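Local structure of type-2 restriction enzyme NlaIV (Neisseria lactamica, 6QM2) at residues E52-W57 / L89-F94; D14-E19 / D124-G129; G129-D134 / T139-W144. The protein cleaves double-stranded DNA at the sequence 5'-GGNNCC-3' as a type II restriction endonuclease, cutting in the middle to leave blunt ends with terminal 5'-phosphates. All blocks are in the same frame, centred on the assembly; numbering follows the deposited sequence.

How the interactions relate
From the N terminus, segment 14-19, which lies on helix 9-18, waits more than a hundred residues for its partner, 124-129. Inside that long loop lies interaction 1, where 52-57 of helix 44-60 meets 89-94 of strand 88-95; it is therefore nested within interaction 2. Once 124-129 has closed interaction 2, the same strand runs on through the shared residue G129 into interaction 3, a local hairpin with 139-144 that follows in series. All three reach one mixed sheet, in which 88-95, 124-132 and 138-147 are consecutive strands. Interactions 1 and 2 bring helices 44-60 and 9-18 onto it and meet where L54 packs on L126, while interaction 3 adds its last strand within this chain.

Interaction 1: E52-W57 / L89-F94; sequences EWLGGW and LEVKAF. With K (potassium ion), chain C.
L54 carries the helix side of this contact, and a single methyl, CD2, does all the touching. It lies 3.4 Å from V91 CG2, with the two side chains slanting past each other, and 4.1 Å from L89 CD2, where the leucines meet tip to tip. V91 offers the branch that lies beside its own backbone N, while its CG1 takes the position anti to that nitrogen (chi1 -179°). The contact is wholly apolar and buried, though small, at 94 Å² summed over both sides.

One shell out, F77 packs on L54, L89 and V91 alike, and L126 of the adjoining strand touches both leucines. One residue along the helix, W53 turns to the second subunit: its NE1 is hydrogen-bonded to V36 O and L33 O of that chain.

E90 and K92 fall between the residues that meet the helix and point to the opposite face of the strand. There E90 OE2 stands 3.3 Å from a potassium ion, which also has a water at 3.1 Å and I104 O, while K92 NZ is hydrogen-bonded to D103 O and makes a long salt bridge to E90 OE2 (3.8 Å). D76 gives V91 N a carboxylate acceptor. P75-D76 followed by E90-V91-K92 fits the signature of the PD-(D/E)XK nuclease fold, so this helix probably backs the active-site strand.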
loop_
_atom_site.group_PDB
_atom_site.type_symbol
_atom_site.label_atom_id
_atom_site.label_comp_id
_atom_site.label_asym_id
_atom_site.label_seq_id
_atom_site.Cartn_x
_atom_site.Cartn_y
_atom_site.Cartn_z
ATOM N N GLU A 52 -6.586 8.662 10.484
ATOM C CA GLU A 52 -6.670 7.804 11.674
ATOM C C GLU A 52 -6.091 8.518 12.898
ATOM O O GLU A 52 -6.609 8.381 14.007
ATOM C CB GLU A 52 -5.919 6.474 11.471
ATOM C CG GLU A 52 -6.284 5.661 10.231
ATOM C CD GLU A 52 -7.745 5.272 10.183
ATOM O OE1 GLU A 52 -8.135 4.360 10.939
ATOM O OE2 GLU A 52 -8.495 5.871 9.380
ATOM N N TRP A 53 -5.007 9.262 12.679
ATOM C CA TRP A 53 -4.324 10.015 13.732
ATOM C C TRP A 53 -5.180 11.129 14.317
ATOM O O TRP A 53 -5.185 11.324 15.534
ATOM C CB TRP A 53 -3.009 10.601 13.202
ATOM C CG TRP A 53 -2.297 11.488 14.175
ATOM C CD1 TRP A 53 -1.384 11.109 15.112
ATOM C CD2 TRP A 53 -2.445 12.904 14.308
ATOM N NE1 TRP A 53 -0.950 12.201 15.819
ATOM C CE2 TRP A 53 -1.586 13.317 15.347
ATOM C CE3 TRP A 53 -3.224 13.864 13.651
ATOM C CZ2 TRP A 53 -1.476 14.656 15.743
ATOM C CZ3 TRP A 53 -3.113 15.200 14.044
ATOM C CH2 TRP A 53 -2.246 15.580 15.083
ATOM N N LEU A 54 -5.876 11.872 13.458
ATOM C CA LEU A 54 -6.815 12.891 13.925
ATOM C C LEU A 54 -7.908 12.240 14.768
ATOM O O LEU A 54 -8.303 12.786 15.793
ATOM C CB LEU A 54 -7.433 13.664 12.764
ATOM C CG LEU A 54 -8.178 14.936 13.177
ATOM C CD1 LEU A 54 -7.200 16.039 13.552
ATOM C CD2 LEU A 54 -9.100 15.406 12.067
ATOM N N GLY A 55 -8.375 11.068 14.335
ATOM C CA GLY A 55 -9.255 10.220 15.141
ATOM C C GLY A 55 -8.728 9.995 16.548
ATOM O O GLY A 55 -9.441 10.213 17.523
ATOM N N GLY A 56 -7.467 9.579 16.647
ATOM C CA GLY A 56 -6.801 9.398 17.937
ATOM C C GLY A 56 -6.615 10.684 18.728
ATOM O O GLY A 56 -6.721 10.675 19.950
ATOM N N TRP A 57 -6.328 11.781 18.028
ATOM C CA TRP A 57 -6.160 13.105 18.649
ATOM C C TRP A 57 -7.460 13.645 19.230
ATOM O O TRP A 57 -7.463 14.219 20.316
ATOM C CB TRP A 57 -5.617 14.096 17.619
ATOM C CG TRP A 57 -5.436 15.509 18.100
ATOM C CD1 TRP A 57 -4.304 16.050 18.625
ATOM C CD2 TRP A 57 -6.403 16.567 18.049
ATOM N NE1 TRP A 57 -4.502 17.378 18.917
ATOM C CE2 TRP A 57 -5.783 17.722 18.576
ATOM C CE3 TRP A 57 -7.735 16.650 17.616
ATOM C CZ2 TRP A 57 -6.446 18.953 18.684
ATOM C CZ3 TRP A 57 -8.398 17.880 17.723
ATOM C CH2 TRP A 57 -7.749 19.011 18.255
ATOM N N LEU A 89 -16.981 17.005 9.086
ATOM C CA LEU A 89 -15.541 17.143 8.848
ATOM C C LEU A 89 -15.006 16.044 7.923
ATOM O O LEU A 89 -15.211 14.857 8.183
ATOM C CB LEU A 89 -14.797 17.098 10.182
ATOM C CG LEU A 89 -13.280 17.323 10.163
ATOM C CD1 LEU A 89 -12.927 18.682 9.575
ATOM C CD2 LEU A 89 -12.710 17.173 11.566
ATOM N N GLU A 90 -14.328 16.457 6.850
ATOM C CA GLU A 90 -13.586 15.555 5.959
ATOM C C GLU A 90 -12.094 15.836 6.156
ATOM O O GLU A 90 -11.670 16.993 6.102
ATOM C CB GLU A 90 -13.987 15.799 4.495
ATOM C CG GLU A 90 -13.316 14.888 3.461
ATOM C CD GLU A 90 -13.923 13.497 3.344
ATOM O OE1 GLU A 90 -14.866 13.169 4.090
ATOM O OE2 GLU A 90 -13.449 12.719 2.483
ATOM N N VAL A 91 -11.309 14.783 6.389
ATOM C CA VAL A 91 -9.852 14.898 6.489
ATOM C C VAL A 91 -9.215 14.458 5.177
ATOM O O VAL A 91 -9.545 13.392 4.651
ATOM C CB VAL A 91 -9.274 14.041 7.629
ATOM C CG1 VAL A 91 -7.756 14.209 7.718
ATOM C CG2 VAL A 91 -9.933 14.408 8.948
ATOM N N LYS A 92 -8.300 15.288 4.673
ATOM C CA LYS A 92 -7.544 15.015 3.451
ATOM C C LYS A 92 -6.055 15.228 3.693
ATOM O O LYS A 92 -5.658 16.088 4.483
ATOM C CB LYS A 92 -8.012 15.930 2.314
ATOM C CG LYS A 92 -9.432 15.671 1.834
ATOM C CD LYS A 92 -9.580 14.246 1.339
ATOM C CE LYS A 92 -10.815 14.044 0.491
ATOM N NZ LYS A 92 -10.738 12.699 -0.133
ATOM N N ALA A 93 -5.239 14.431 3.008
ATOM C CA ALA A 93 -3.788 14.527 3.116
ATOM C C ALA A 93 -3.140 14.317 1.756
ATOM O O ALA A 93 -3.576 13.466 0.972
ATOM C CB ALA A 93 -3.266 13.513 4.117
ATOM N N PHE A 94 -2.109 15.113 1.481
ATOM C CA PHE A 94 -1.305 14.963 0.273
ATOM C C PHE A 94 0.140 15.369 0.542
ATOM O O PHE A 94 0.406 16.222 1.395
ATOM C CB PHE A 94 -1.896 15.782 -0.884
ATOM C CG PHE A 94 -1.753 17.275 -0.724
ATOM C CD1 PHE A 94 -2.572 17.975 0.151
ATOM C CD2 PHE A 94 -0.808 17.984 -1.459
ATOM C CE1 PHE A 94 -2.450 19.352 0.295
ATOM C CE2 PHE A 94 -0.681 19.359 -1.320
ATOM C CZ PHE A 94 -1.503 20.045 -0.440
HETATM K K K C . -14.254 10.975 -0.213
HETATM O O HOH W 1 -13.534 9.871 -3.046
#

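Interaction 2: D14-E19 / D124-G129; sequences DKLLDE and DYLIFG
The 2.8 Å hydrogen bond from E19 N to K15 O closes the helical turn that presents L16 to L126 and F128. A second bond one residue earlier, D18 N to D14 O at 3.0 Å, works alongside it, and together they hold the turn on which L16 sits.

Across the contact everything is apolar and passes through one methyl. L16 CD1 reaches L126 CD2 at 3.8 Å, the two leucines meeting at a slant, and comes within 4.3 Å of F128 CZ, at the far end of that ring. Both side chains are needed to span the gap, since the CA atoms of L16 and L126 are 10.6 Å apart. L16 manages it by running nearly straight beyond CB (chi2 168°), whereas L126 sets its CG opposite the backbone N (chi1 -177°), which carries CD2 toward the helix. F128 does not start out directly at the helix; only the end of its ring draws near.

D124, Y125 and I127 face other neighbours: D124 OD1 forms a salt bridge with K147, Y125 packs on I104 and V148, and I127 on W177. On the helix side, L16 also lies against L54 and W57 of helix 44-60. F128 is bordered by V91 of strand 88-95 and by I140 and L143 of strand 138-147, so helix 9-18 rests on strand 124-132, which lies between strands 88-95 and 138-147 in the mixed sheet, with helix 44-60 at its flank.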
loop_
_atom_site.group_PDB
_atom_site.type_symbol
_atom_site.label_atom_id
_atom_site.label_comp_id
_atom_site.label_asym_id
_atom_site.label_seq_id
_atom_site.Cartn_x
_atom_site.Cartn_y
_atom_site.Cartn_z
ATOM N N ASP A 14 -7.979 25.631 14.641
ATOM C CA ASP A 14 -7.217 26.569 15.478
ATOM C C ASP A 14 -6.484 25.881 16.631
ATOM O O ASP A 14 -5.376 26.293 16.983
ATOM C CB ASP A 14 -8.122 27.679 16.037
ATOM C CG ASP A 14 -8.599 28.654 14.966
ATOM O OD1 ASP A 14 -7.787 29.064 14.104
ATOM O OD2 ASP A 14 -9.790 29.029 15.003
ATOM N N LYS A 15 -7.091 24.844 17.211
ATOM C CA LYS A 15 -6.458 24.106 18.307
ATOM C C LYS A 15 -5.196 23.390 17.825
ATOM O O LYS A 15 -4.142 23.511 18.450
ATOM C CB LYS A 15 -7.430 23.114 18.960
ATOM C CG LYS A 15 -6.891 22.507 20.246
ATOM C CD LYS A 15 -7.949 21.768 21.055
ATOM C CE LYS A 15 -7.457 21.524 22.477
ATOM N NZ LYS A 15 -8.129 20.379 23.145
ATOM N N LEU A 16 -5.301 22.665 16.710
ATOM C CA LEU A 16 -4.137 22.015 16.088
ATOM C C LEU A 16 -3.023 23.008 15.752
ATOM O O LEU A 16 -1.843 22.713 15.929
ATOM C CB LEU A 16 -4.538 21.272 14.808
ATOM C CG LEU A 16 -5.375 20.002 14.963
ATOM C CD1 LEU A 16 -5.930 19.579 13.611
ATOM C CD2 LEU A 16 -4.565 18.876 15.590
ATOM N N LEU A 17 -3.409 24.188 15.278
ATOM C CA LEU A 17 -2.448 25.184 14.815
ATOM C C LEU A 17 -1.679 25.829 15.983
ATOM O O LEU A 17 -0.454 25.960 15.913
ATOM C CB LEU A 17 -3.159 26.248 13.957
ATOM C CG LEU A 17 -2.432 26.787 12.724
ATOM C CD1 LEU A 17 -2.064 25.669 11.757
ATOM C CD2 LEU A 17 -3.304 27.821 12.027
ATOM N N ASP A 18 -2.397 26.193 17.051
ATOM C CA ASP A 18 -1.838 26.962 18.186
ATOM C C ASP A 18 -1.461 26.129 19.418
ATOM O O ASP A 18 -0.431 26.381 20.048
ATOM C CB ASP A 18 -2.834 28.040 18.624
ATOM C CG ASP A 18 -3.307 28.914 17.473
ATOM O OD1 ASP A 18 -2.522 29.156 16.528
ATOM O OD2 ASP A 18 -4.470 29.362 17.517
ATOM N N GLU A 19 -2.302 25.154 19.757
ATOM C CA GLU A 19 -2.174 24.384 20.999
ATOM C C GLU A 19 -1.311 23.128 20.800
ATOM O O GLU A 19 -0.411 22.855 21.596
ATOM C CB GLU A 19 -3.573 24.023 21.517
ATOM C CG GLU A 19 -3.702 23.924 23.031
ATOM C CD GLU A 19 -5.148 23.974 23.511
ATOM O OE1 GLU A 19 -5.925 24.834 23.028
ATOM O OE2 GLU A 19 -5.509 23.159 24.388
ATOM N N ASP A 124 -16.648 20.779 6.021
ATOM C CA ASP A 124 -15.329 21.398 6.161
ATOM C C ASP A 124 -14.243 20.367 5.856
ATOM O O ASP A 124 -14.297 19.233 6.345
ATOM C CB ASP A 124 -15.140 21.981 7.567
ATOM C CG ASP A 124 -15.971 23.235 7.799
ATOM O OD1 ASP A 124 -15.874 24.180 6.990
ATOM O OD2 ASP A 124 -16.716 23.283 8.798
ATOM N N TYR A 125 -13.271 20.773 5.037
ATOM C CA TYR A 125 -12.151 19.920 4.647
ATOM C C TYR A 125 -10.901 20.349 5.404
ATOM O O TYR A 125 -10.345 21.411 5.121
ATOM C CB TYR A 125 -11.908 19.998 3.136
ATOM C CG TYR A 125 -12.973 19.307 2.322
ATOM C CD1 TYR A 125 -14.222 19.895 2.129
ATOM C CD2 TYR A 125 -12.740 18.063 1.744
ATOM C CE1 TYR A 125 -15.206 19.263 1.384
ATOM C CE2 TYR A 125 -13.717 17.426 0.993
ATOM C CZ TYR A 125 -14.948 18.026 0.817
ATOM O OH TYR A 125 -15.912 17.387 0.076
ATOM N N LEU A 126 -10.489 19.537 6.379
ATOM C CA LEU A 126 -9.229 19.742 7.090
ATOM C C LEU A 126 -8.143 19.048 6.278
ATOM O O LEU A 126 -8.086 17.817 6.246
ATOM C CB LEU A 126 -9.298 19.171 8.511
ATOM C CG LEU A 126 -8.069 19.364 9.412
ATOM C CD1 LEU A 126 -7.840 20.836 9.720
ATOM C CD2 LEU A 126 -8.226 18.563 10.697
ATOM N N ILE A 127 -7.291 19.838 5.627
ATOM C CA ILE A 127 -6.315 19.317 4.665
ATOM C C ILE A 127 -4.882 19.424 5.200
ATOM O O ILE A 127 -4.392 20.525 5.432
ATOM C CB ILE A 127 -6.413 20.051 3.308
ATOM C CG1 ILE A 127 -7.870 20.099 2.822
ATOM C CG2 ILE A 127 -5.539 19.356 2.269
ATOM C CD1 ILE A 127 -8.089 20.956 1.592
ATOM N N PHE A 128 -4.219 18.278 5.363
ATOM C CA PHE A 128 -2.814 18.219 5.790
ATOM C C PHE A 128 -1.874 18.135 4.584
ATOM O O PHE A 128 -1.875 17.131 3.867
ATOM C CB PHE A 128 -2.567 16.987 6.670
ATOM C CG PHE A 128 -3.289 17.015 7.985
ATOM C CD1 PHE A 128 -4.633 16.665 8.065
ATOM C CD2 PHE A 128 -2.616 17.352 9.154
ATOM C CE1 PHE A 128 -5.296 16.676 9.282
ATOM C CE2 PHE A 128 -3.273 17.364 10.373
ATOM C CZ PHE A 128 -4.615 17.024 10.438
ATOM N N GLY A 129 -1.080 19.181 4.365
ATOM C CA GLY A 129 0.022 19.139 3.398
ATOM C C GLY A 129 1.273 18.602 4.074
ATOM O O GLY A 129 2.015 19.366 4.689
#

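Interaction 3: G129-D134 / T139-W144; sequences GYDMDD and TIKDLW
G129 faces both K141 and D142, which makes this antiparallel hairpin, built from strands 124-132 and 138-147, the seat of a classic beta bulge. The register slips by one residue there: Y130 pairs with I140, but G129 with D142.

Main-chain hydrogen bonds set the pairing. At the bulge G129 O accepts two N-H groups, D142 N at 3.2 Å, which lies in the carbonyl plane on a lone pair, and K141 N in a weak, strongly bent bond (120° at the hydrogen). In return G129 N donates a hydrogen bond to D142 O at 3.0 Å, coming from above that carbonyl's plane. Toward the turn, D131 and T139 form a hydrogen-bonded pair, with D131 N to T139 O and T139 N to D131 O both 2.9 Å. In both, the donor lies nearly along the C=O axis. Between them Y130 CA makes a CH...O contact with T139 O.

Apolar contacts are fewer. Y130 CB meets I140 CD1 at 4.1 Å, and the tyrosine ring then leads away to A93 and N95 of strand 88-95, because chi1 of 72° sets CG between the backbone N and the carbonyl carbon. I140 also packs on L33 of the second subunit.

Among charged residues, the aliphatic stem of K141 passes D131 at a slant, its CD 3.8 Å from D131 CB. Their charged atoms, D131 OD2 and K141 NZ, stay 5.1 Å apart; D131 OD2 instead makes a weak hydrogen bond to N97 ND2. D142 OD2, separately, forms a salt bridge with R96.

Around W144, D142 CB sits over one face of the indole, offset toward its rim, and the ring reaches back to the bulge, with CZ3 of W144 4.0 Å from G129 N.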
loop_
_atom_site.group_PDB
_atom_site.type_symbol
_atom_site.label_atom_id
_atom_site.label_comp_id
_atom_site.label_asym_id
_atom_site.label_seq_id
_atom_site.Cartn_x
_atom_site.Cartn_y
_atom_site.Cartn_z
ATOM N N GLY A 129 -1.080 19.181 4.365
ATOM C CA GLY A 129 0.022 19.139 3.398
ATOM C C GLY A 129 1.273 18.602 4.074
ATOM O O GLY A 129 2.015 19.366 4.689
ATOM N N TYR A 130 1.504 17.293 3.963
ATOM C CA TYR A 130 2.599 16.624 4.685
ATOM C C TYR A 130 3.874 16.476 3.854
ATOM O O TYR A 130 3.872 16.698 2.642
ATOM C CB TYR A 130 2.148 15.257 5.223
ATOM C CG TYR A 130 1.945 14.167 4.187
ATOM C CD1 TYR A 130 3.012 13.384 3.750
ATOM C CD2 TYR A 130 0.680 13.894 3.670
ATOM C CE1 TYR A 130 2.830 12.378 2.811
ATOM C CE2 TYR A 130 0.487 12.888 2.734
ATOM C CZ TYR A 130 1.566 12.134 2.307
ATOM O OH TYR A 130 1.383 11.134 1.381
ATOM N N ASP A 131 4.957 16.097 4.536
ATOM C CA ASP A 131 6.264 15.845 3.912
ATOM C C ASP A 131 7.023 14.791 4.715
ATOM O O ASP A 131 7.015 14.837 5.946
ATOM C CB ASP A 131 7.081 17.144 3.851
ATOM C CG ASP A 131 8.391 16.990 3.081
ATOM O OD1 ASP A 131 9.340 16.373 3.614
ATOM O OD2 ASP A 131 8.477 17.511 1.948
ATOM N N MET A 132 7.673 13.853 4.020
ATOM C CA MET A 132 8.563 12.875 4.656
ATOM C C MET A 132 9.949 12.934 4.011
ATOM O O MET A 132 10.080 12.759 2.796
ATOM C CB MET A 132 7.994 11.456 4.562
ATOM C CG MET A 132 8.694 10.466 5.486
ATOM S SD MET A 132 7.875 8.867 5.678
ATOM C CE MET A 132 8.263 8.093 4.113
ATOM N N ASP A 133 10.971 13.184 4.835
ATOM C CA ASP A 133 12.375 13.245 4.385
ATOM C C ASP A 133 12.964 11.838 4.154
ATOM O O ASP A 133 12.254 10.834 4.280
ATOM C CB ASP A 133 13.235 14.096 5.358
ATOM C CG ASP A 133 13.348 13.502 6.778
ATOM O OD1 ASP A 133 13.167 12.280 6.977
ATOM O OD2 ASP A 133 13.634 14.286 7.711
ATOM N N ASP A 134 14.253 11.770 3.817
ATOM C CA ASP A 134 14.931 10.489 3.562
ATOM C C ASP A 134 15.095 9.628 4.824
ATOM O O ASP A 134 15.061 8.396 4.741
ATOM C CB ASP A 134 16.294 10.726 2.903
ATOM C CG ASP A 134 16.180 11.443 1.565
ATOM O OD1 ASP A 134 15.450 10.946 0.682
ATOM O OD2 ASP A 134 16.812 12.509 1.401
ATOM N N THR A 139 6.581 15.577 8.700
ATOM C CA THR A 139 6.198 16.906 9.187
ATOM C C THR A 139 4.991 17.428 8.405
ATOM O O THR A 139 4.809 17.083 7.234
ATOM C CB THR A 139 7.359 17.923 9.076
ATOM O OG1 THR A 139 7.756 18.078 7.707
ATOM C CG2 THR A 139 8.554 17.470 9.898
ATOM N N ILE A 140 4.174 18.249 9.065
ATOM C CA ILE A 140 3.025 18.900 8.438
ATOM C C ILE A 140 3.462 20.295 8.005
ATOM O O ILE A 140 3.483 21.223 8.811
ATOM C CB ILE A 140 1.818 18.990 9.406
ATOM C CG1 ILE A 140 1.512 17.620 10.049
ATOM C CG2 ILE A 140 0.597 19.562 8.692
ATOM C CD1 ILE A 140 1.349 16.466 9.080
ATOM N N LYS A 141 3.826 20.430 6.733
ATOM C CA LYS A 141 4.297 21.711 6.182
ATOM C C LYS A 141 3.196 22.772 6.110
ATOM O O LYS A 141 3.455 23.945 6.368
ATOM C CB LYS A 141 4.930 21.519 4.796
ATOM C CG LYS A 141 6.304 20.851 4.830
ATOM C CD LYS A 141 7.004 20.901 3.476
ATOM C CE LYS A 141 7.641 22.260 3.200
ATOM N NZ LYS A 141 7.804 22.523 1.742
ATOM N N ASP A 142 1.984 22.354 5.748
ATOM C CA ASP A 142 0.818 23.240 5.694
ATOM C C ASP A 142 -0.420 22.563 6.285
ATOM O O ASP A 142 -0.520 21.333 6.308
ATOM C CB ASP A 142 0.522 23.637 4.244
ATOM C CG ASP A 142 1.514 24.646 3.691
ATOM O OD1 ASP A 142 1.668 25.725 4.299
ATOM O OD2 ASP A 142 2.118 24.371 2.630
ATOM N N LEU A 143 -1.349 23.383 6.770
ATOM C CA LEU A 143 -2.670 22.921 7.204
ATOM C C LEU A 143 -3.722 23.917 6.727
ATOM O O LEU A 143 -3.518 25.130 6.818
ATOM C CB LEU A 143 -2.730 22.772 8.727
ATOM C CG LEU A 143 -3.949 22.020 9.284
ATOM C CD1 LEU A 143 -3.863 20.529 8.988
ATOM C CD2 LEU A 143 -4.101 22.236 10.782
ATOM N N TRP A 144 -4.835 23.398 6.211
ATOM C CA TRP A 144 -5.939 24.223 5.718
ATOM C C TRP A 144 -7.281 23.734 6.247
ATOM O O TRP A 144 -7.453 22.543 6.519
ATOM C CB TRP A 144 -6.008 24.184 4.192
ATOM C CG TRP A 144 -4.843 24.772 3.461
ATOM C CD1 TRP A 144 -4.648 26.086 3.148
ATOM C CD2 TRP A 144 -3.738 24.056 2.899
ATOM N NE1 TRP A 144 -3.481 26.236 2.438
ATOM C CE2 TRP A 144 -2.901 25.007 2.272
ATOM C CE3 TRP A 144 -3.367 22.704 2.870
ATOM C CZ2 TRP A 144 -1.714 24.649 1.623
ATOM C CZ3 TRP A 144 -2.186 22.348 2.223
ATOM C CH2 TRP A 144 -1.376 23.317 1.606
#